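Local atomic coordinates of endo-beta-mannanase (Rhizomucor miehei, PDB entry 4QP0), a protein that probably catalyses the random hydrolysis of (1->4)-beta-D-mannosidic linkages in mannans, galactomannans and glucomannans as a secreted family 5 glycoside hydrolase. Residues I89-L103 with R152-T166. Residues are numbered along the deposited sequence; the frame is centred on the assembly and turned at random.
Sequences IDYIIQQAASQDIKL and RENSLTGVKYKDDPT
The loop 152-166 runs alongside helix 87-98, closest at Asp90 and Asn154, and meets the following strand at Lys102 and Thr166, whose CA atoms are 5.1 Å apart. Asp90 reaches out of the helix to donors from Arg152, Ser155 and Tyr161. Arg152 grips its carboxylate side-on, NE to OD1 on the syn side and NH2 to OD2 at 2.7 Å, with the carboxylate and guanidinium planes 33° apart. OD2 takes two further bonds, from Ser155 OG on its anti lone pair and from Ser155 N well above the carboxylate plane, while OD1 also accepts a very short one from Tyr161 OH. So many donors probably keep Asp90 ionised and fix its rotation. Ile93 CD1 makes a CH-pi contact over one face of the Tyr161 ring, 3.7 Å from its centroid; Arg152 CB lies over the opposite face. In the TIM barrel, this loop closes the connection from helix 136-151 to strand 167-171, which pairs in parallel with strand 102-106. Leu103 N donates to Thr166 O at 3.0 Å, and Lys102, its chain bent at chi2 (-117°) and chi4, brings NZ to 2.8 Å from Pro165 O. Thr166 turns CG2 anti to the backbone N, which sets it against the end of the helix, 3.8 Å from Ala96 CB and near the carbonyl of Ile101. Its OG1 and N both bond to Asp164 OD1, the latter forming an Asx turn. A second Asx turn, Asn154 OD1 to Leu156 N, lies in the loop next to Leu156, whose CD1 rests against Tyr91 CB and the edge of its ring.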
loop_
_atom_site.group_PDB
_atom_site.type_symbol
_atom_site.label_atom_id
_atom_site.label_comp_id
_atom_site.label_asym_id
_atom_site.label_seq_id
_atom_site.Cartn_x
_atom_site.Cartn_y
_atom_site.Cartn_z
ATOM N N ILE A 89 9.997 -12.256 -5.424
ATOM C CA ILE A 89 9.613 -10.925 -5.893
ATOM C C ILE A 89 10.023 -10.765 -7.358
ATOM O O ILE A 89 9.221 -10.295 -8.173
ATOM C CB ILE A 89 10.181 -9.797 -5.003
ATOM C CG1 ILE A 89 9.688 -9.942 -3.561
ATOM C CG2 ILE A 89 9.809 -8.423 -5.547
ATOM C CD1 ILE A 89 8.178 -9.946 -3.387
ATOM N N ASP A 90 11.250 -11.195 -7.685
ATOM C CA ASP A 90 11.761 -11.180 -9.057
ATOM C C ASP A 90 10.745 -11.814 -10.008
ATOM O O ASP A 90 10.472 -11.289 -11.080
ATOM C CB ASP A 90 13.100 -11.936 -9.159
ATOM C CG ASP A 90 14.279 -11.210 -8.474
ATOM O OD1 ASP A 90 14.126 -10.102 -7.913
ATOM O OD2 ASP A 90 15.392 -11.767 -8.507
ATOM N N TYR A 91 10.188 -12.948 -9.603
ATOM C CA TYR A 91 9.226 -13.658 -10.429
ATOM C C TYR A 91 7.919 -12.883 -10.552
ATOM O O TYR A 91 7.303 -12.861 -11.620
ATOM C CB TYR A 91 8.990 -15.076 -9.904
ATOM C CG TYR A 91 8.049 -15.881 -10.776
ATOM C CD1 TYR A 91 8.489 -16.462 -11.970
ATOM C CD2 TYR A 91 6.709 -16.049 -10.417
ATOM C CE1 TYR A 91 7.620 -17.193 -12.775
ATOM C CE2 TYR A 91 5.835 -16.776 -11.217
ATOM C CZ TYR A 91 6.294 -17.346 -12.386
ATOM O OH TYR A 91 5.419 -18.064 -13.165
ATOM N N ILE A 92 7.507 -12.234 -9.464
ATOM C CA ILE A 92 6.291 -11.422 -9.474
ATOM C C ILE A 92 6.422 -10.263 -10.464
ATOM O O ILE A 92 5.545 -10.063 -11.315
ATOM C CB ILE A 92 5.922 -10.916 -8.064
ATOM C CG1 ILE A 92 5.411 -12.079 -7.214
ATOM C CG2 ILE A 92 4.859 -9.826 -8.139
ATOM C CD1 ILE A 92 5.425 -11.806 -5.722
ATOM N N ILE A 93 7.529 -9.530 -10.368
ATOM C CA ILE A 93 7.812 -8.407 -11.267
ATOM C C ILE A 93 7.821 -8.849 -12.727
ATOM O O ILE A 93 7.429 -8.086 -13.608
ATOM C CB ILE A 93 9.169 -7.742 -10.949
ATOM C CG1 ILE A 93 9.248 -7.322 -9.476
ATOM C CG2 ILE A 93 9.411 -6.532 -11.847
ATOM C CD1 ILE A 93 10.633 -6.865 -9.055
ATOM N N GLN A 94 8.291 -10.072 -12.966
ATOM C CA GLN A 94 8.442 -10.614 -14.315
ATOM C C GLN A 94 7.073 -10.869 -14.948
ATOM O O GLN A 94 6.813 -10.427 -16.064
ATOM C CB GLN A 94 9.258 -11.908 -14.278
ATOM C CG GLN A 94 9.634 -12.440 -15.652
ATOM C CD GLN A 94 10.068 -13.893 -15.620
ATOM O OE1 GLN A 94 11.136 -14.240 -16.131
ATOM N NE2 GLN A 94 9.245 -14.751 -15.021
ATOM N N GLN A 95 6.217 -11.571 -14.211
ATOM C CA GLN A 95 4.865 -11.880 -14.655
ATOM C C GLN A 95 3.998 -10.633 -14.735
ATOM O O GLN A 95 3.103 -10.552 -15.592
ATOM C CB GLN A 95 4.214 -12.922 -13.741
ATOM C CG GLN A 95 4.875 -14.291 -13.776
ATOM C CD GLN A 95 5.193 -14.755 -15.179
ATOM O OE1 GLN A 95 6.300 -15.223 -15.450
ATOM N NE2 GLN A 95 4.230 -14.616 -16.086
ATOM N N ALA A 96 4.266 -9.661 -13.860
ATOM C CA ALA A 96 3.583 -8.369 -13.945
ATOM C C ALA A 96 3.897 -7.707 -15.289
ATOM O O ALA A 96 2.978 -7.410 -16.068
ATOM C CB ALA A 96 3.968 -7.468 -12.783
ATOM N N ALA A 97 5.196 -7.528 -15.555
ATOM C CA ALA A 97 5.717 -6.939 -16.795
ATOM C C ALA A 97 5.257 -7.679 -18.045
ATOM O O ALA A 97 5.018 -7.060 -19.080
ATOM C CB ALA A 97 7.239 -6.884 -16.761
ATOM N N SER A 98 5.151 -9.000 -17.952
ATOM C CA SER A 98 4.625 -9.804 -19.053
ATOM C C SER A 98 3.173 -9.434 -19.401
ATOM O O SER A 98 2.756 -9.560 -20.551
ATOM C CB SER A 98 4.732 -11.296 -18.713
ATOM O OG SER A 98 3.900 -12.076 -19.557
ATOM N N GLN A 99 2.418 -8.979 -18.403
ATOM C CA GLN A 99 0.996 -8.656 -18.575
ATOM C C GLN A 99 0.713 -7.157 -18.694
ATOM O O GLN A 99 -0.446 -6.738 -18.782
ATOM C CB GLN A 99 0.168 -9.262 -17.437
ATOM C CG GLN A 99 0.027 -10.778 -17.502
ATOM C CD GLN A 99 -1.094 -11.250 -18.422
ATOM O OE1 GLN A 99 -1.526 -10.535 -19.330
ATOM N NE2 GLN A 99 -1.571 -12.470 -18.183
ATOM N N ASP A 100 1.778 -6.361 -18.714
ATOM C CA ASP A 100 1.673 -4.905 -18.790
ATOM C C ASP A 100 0.969 -4.397 -17.537
ATOM O O ASP A 100 0.222 -3.419 -17.570
ATOM C CB ASP A 100 0.943 -4.461 -20.069
ATOM C CG ASP A 100 1.149 -2.992 -20.379
ATOM O OD2 ASP A 100 0.270 -2.389 -21.032
ATOM N N ILE A 101 1.212 -5.089 -16.431
ATOM C CA ILE A 101 0.633 -4.715 -15.151
ATOM C C ILE A 101 1.717 -4.092 -14.277
ATOM O O ILE A 101 2.883 -4.469 -14.353
ATOM C CB ILE A 101 -0.070 -5.913 -14.480
ATOM C CG1 ILE A 101 -1.355 -6.249 -15.256
ATOM C CG2 ILE A 101 -0.374 -5.619 -13.020
ATOM C CD1 ILE A 101 -2.096 -7.479 -14.773
ATOM N N LYS A 102 1.314 -3.119 -13.470
ATOM C CA LYS A 102 2.225 -2.330 -12.666
ATOM C C LYS A 102 2.074 -2.677 -11.175
ATOM O O LYS A 102 1.022 -3.164 -10.751
ATOM C CB LYS A 102 1.957 -0.855 -12.938
ATOM C CG LYS A 102 2.304 -0.427 -14.357
ATOM C CD LYS A 102 3.408 0.619 -14.361
ATOM C CE LYS A 102 3.646 1.219 -15.738
ATOM N NZ LYS A 102 4.794 0.580 -16.444
ATOM N N LEU A 103 3.123 -2.439 -10.390
ATOM C CA LEU A 103 3.158 -2.903 -9.001
ATOM C C LEU A 103 3.396 -1.788 -8.004
ATOM O O LEU A 103 4.313 -0.997 -8.179
ATOM C CB LEU A 103 4.262 -3.947 -8.818
ATOM C CG LEU A 103 4.132 -5.332 -9.446
ATOM C CD1 LEU A 103 5.511 -5.936 -9.619
ATOM C CD2 LEU A 103 3.257 -6.246 -8.603
ATOM N N ARG A 152 18.559 -4.234 -5.662
ATOM C CA ARG A 152 18.547 -5.610 -6.136
ATOM C C ARG A 152 18.419 -5.694 -7.649
ATOM O O ARG A 152 17.565 -5.039 -8.237
ATOM C CB ARG A 152 17.421 -6.415 -5.481
ATOM C CG ARG A 152 17.554 -7.910 -5.722
ATOM C CD ARG A 152 16.331 -8.711 -5.303
ATOM N NE ARG A 152 16.300 -10.024 -5.961
ATOM C CZ ARG A 152 17.060 -11.067 -5.619
ATOM N NH1 ARG A 152 17.931 -10.980 -4.623
ATOM N NH2 ARG A 152 16.947 -12.204 -6.282
ATOM N N GLU A 153 19.281 -6.493 -8.271
ATOM C CA GLU A 153 19.093 -6.868 -9.669
ATOM C C GLU A 153 18.059 -7.994 -9.755
ATOM O O GLU A 153 18.088 -8.944 -8.960
ATOM C CB GLU A 153 20.412 -7.327 -10.294
ATOM C CG GLU A 153 20.344 -7.576 -11.795
ATOM C CD GLU A 153 21.624 -8.173 -12.351
ATOM O OE1 GLU A 153 21.931 -9.346 -12.039
ATOM O OE2 GLU A 153 22.317 -7.472 -13.114
ATOM N N ASN A 154 17.157 -7.891 -10.723
ATOM C CA ASN A 154 16.179 -8.945 -10.950
ATOM C C ASN A 154 16.914 -10.138 -11.527
ATOM O O ASN A 154 17.449 -10.061 -12.632
ATOM C CB ASN A 154 15.102 -8.470 -11.919
ATOM C CG ASN A 154 13.893 -9.386 -11.948
ATOM O OD1 ASN A 154 14.007 -10.597 -12.173
ATOM N ND2 ASN A 154 12.722 -8.807 -11.724
ATOM N N SER A 155 16.938 -11.242 -10.785
ATOM C CA SER A 155 17.695 -12.425 -11.206
ATOM C C SER A 155 17.107 -13.126 -12.438
ATOM O O SER A 155 17.767 -13.976 -13.040
ATOM C CB SER A 155 17.873 -13.408 -10.042
ATOM O OG SER A 155 16.659 -14.066 -9.716
ATOM N N LEU A 156 15.886 -12.759 -12.820
ATOM C CA LEU A 156 15.266 -13.312 -14.020
ATOM C C LEU A 156 15.291 -12.371 -15.232
ATOM O O LEU A 156 15.144 -12.830 -16.365
ATOM C CB LEU A 156 13.837 -13.777 -13.723
ATOM C CG LEU A 156 13.692 -14.770 -12.553
ATOM C CD1 LEU A 156 12.243 -14.869 -12.097
ATOM C CD2 LEU A 156 14.269 -16.157 -12.851
ATOM N N THR A 157 15.480 -11.070 -15.007
ATOM C CA THR A 157 15.426 -10.086 -16.111
ATOM C C THR A 157 16.586 -9.094 -16.152
ATOM O O THR A 157 16.698 -8.308 -17.101
ATOM C CB THR A 157 14.108 -9.281 -16.120
ATOM O OG1 THR A 157 13.978 -8.549 -14.896
ATOM C CG2 THR A 157 12.890 -10.195 -16.311
ATOM N N GLY A 158 17.432 -9.114 -15.126
ATOM C CA GLY A 158 18.650 -8.302 -15.120
ATOM C C GLY A 158 18.466 -6.827 -14.799
ATOM O O GLY A 158 19.443 -6.073 -14.739
ATOM N N VAL A 159 17.214 -6.423 -14.591
ATOM C CA VAL A 159 16.851 -5.035 -14.302
ATOM C C VAL A 159 16.839 -4.782 -12.792
ATOM O O VAL A 159 16.186 -5.512 -12.037
ATOM C CB VAL A 159 15.460 -4.677 -14.892
ATOM C CG1 VAL A 159 15.222 -3.176 -14.814
ATOM C CG2 VAL A 159 15.330 -5.151 -16.341
ATOM N N LYS A 160 17.565 -3.752 -12.355
ATOM C CA LYS A 160 17.540 -3.336 -10.953
ATOM C C LYS A 160 16.133 -2.844 -10.633
ATOM O O LYS A 160 15.470 -2.273 -11.502
ATOM C CB LYS A 160 18.559 -2.228 -10.676
ATOM C CG LYS A 160 20.010 -2.629 -10.898
ATOM C CD LYS A 160 20.977 -1.640 -10.262
ATOM C CE LYS A 160 22.403 -1.910 -10.711
ATOM N NZ LYS A 160 23.382 -1.002 -10.051
ATOM N N TYR A 161 15.680 -3.078 -9.399
ATOM C CA TYR A 161 14.341 -2.662 -8.963
ATOM C C TYR A 161 14.130 -1.175 -9.200
ATOM O O TYR A 161 13.157 -0.782 -9.855
ATOM C CB TYR A 161 14.113 -3.002 -7.492
ATOM C CG TYR A 161 13.813 -4.458 -7.223
ATOM C CD1 TYR A 161 14.151 -5.455 -8.149
ATOM C CD2 TYR A 161 13.209 -4.846 -6.034
ATOM C CE1 TYR A 161 13.878 -6.790 -7.902
ATOM C CE2 TYR A 161 12.941 -6.184 -5.772
ATOM C CZ TYR A 161 13.275 -7.149 -6.709
ATOM O OH TYR A 161 12.999 -8.473 -6.447
ATOM N N LYS A 162 15.064 -0.363 -8.707
ATOM C CA LYS A 162 15.002 1.083 -8.876
ATOM C C LYS A 162 14.935 1.553 -10.341
ATOM O O LYS A 162 14.524 2.680 -10.616
ATOM C CB LYS A 162 16.164 1.757 -8.151
ATOM C CG LYS A 162 17.538 1.394 -8.676
ATOM C CD LYS A 162 18.613 1.951 -7.757
ATOM C CE LYS A 162 19.992 1.824 -8.386
ATOM N NZ LYS A 162 21.095 2.231 -7.461
ATOM N N ASP A 163 15.350 0.701 -11.274
ATOM C CA ASP A 163 15.324 1.063 -12.687
ATOM C C ASP A 163 14.177 0.373 -13.430
ATOM O O ASP A 163 14.059 0.508 -14.645
ATOM C CB ASP A 163 16.664 0.753 -13.357
ATOM C CG ASP A 163 17.820 1.548 -12.755
ATOM O OD1 ASP A 163 17.642 2.741 -12.419
ATOM O OD2 ASP A 163 18.919 0.972 -12.628
ATOM N N ASP A 164 13.326 -0.337 -12.693
ATOM C CA ASP A 164 12.266 -1.131 -13.308
ATOM C C ASP A 164 10.924 -0.395 -13.498
ATOM O O ASP A 164 10.197 -0.184 -12.535
ATOM C CB ASP A 164 12.053 -2.435 -12.532
ATOM C CG ASP A 164 11.536 -3.549 -13.415
ATOM O OD1 ASP A 164 10.791 -3.253 -14.374
ATOM O OD2 ASP A 164 11.886 -4.722 -13.164
ATOM N N PRO A 165 10.590 -0.034 -14.750
ATOM C CA PRO A 165 9.316 0.607 -15.149
ATOM C C PRO A 165 8.061 -0.181 -14.786
ATOM O O PRO A 165 6.965 0.391 -14.764
ATOM C CB PRO A 165 9.425 0.683 -16.672
ATOM C CG PRO A 165 10.396 -0.395 -17.030
ATOM C CD PRO A 165 11.420 -0.326 -15.929
ATOM N N THR A 166 8.220 -1.471 -14.505
ATOM C CA THR A 166 7.108 -2.323 -14.077
ATOM C C THR A 166 6.589 -1.940 -12.688
ATOM O O THR A 166 5.403 -2.111 -12.388
ATOM C CB THR A 166 7.518 -3.806 -14.073
ATOM O OG1 THR A 166 8.210 -4.121 -15.292
ATOM C CG2 THR A 166 6.301 -4.682 -13.932
#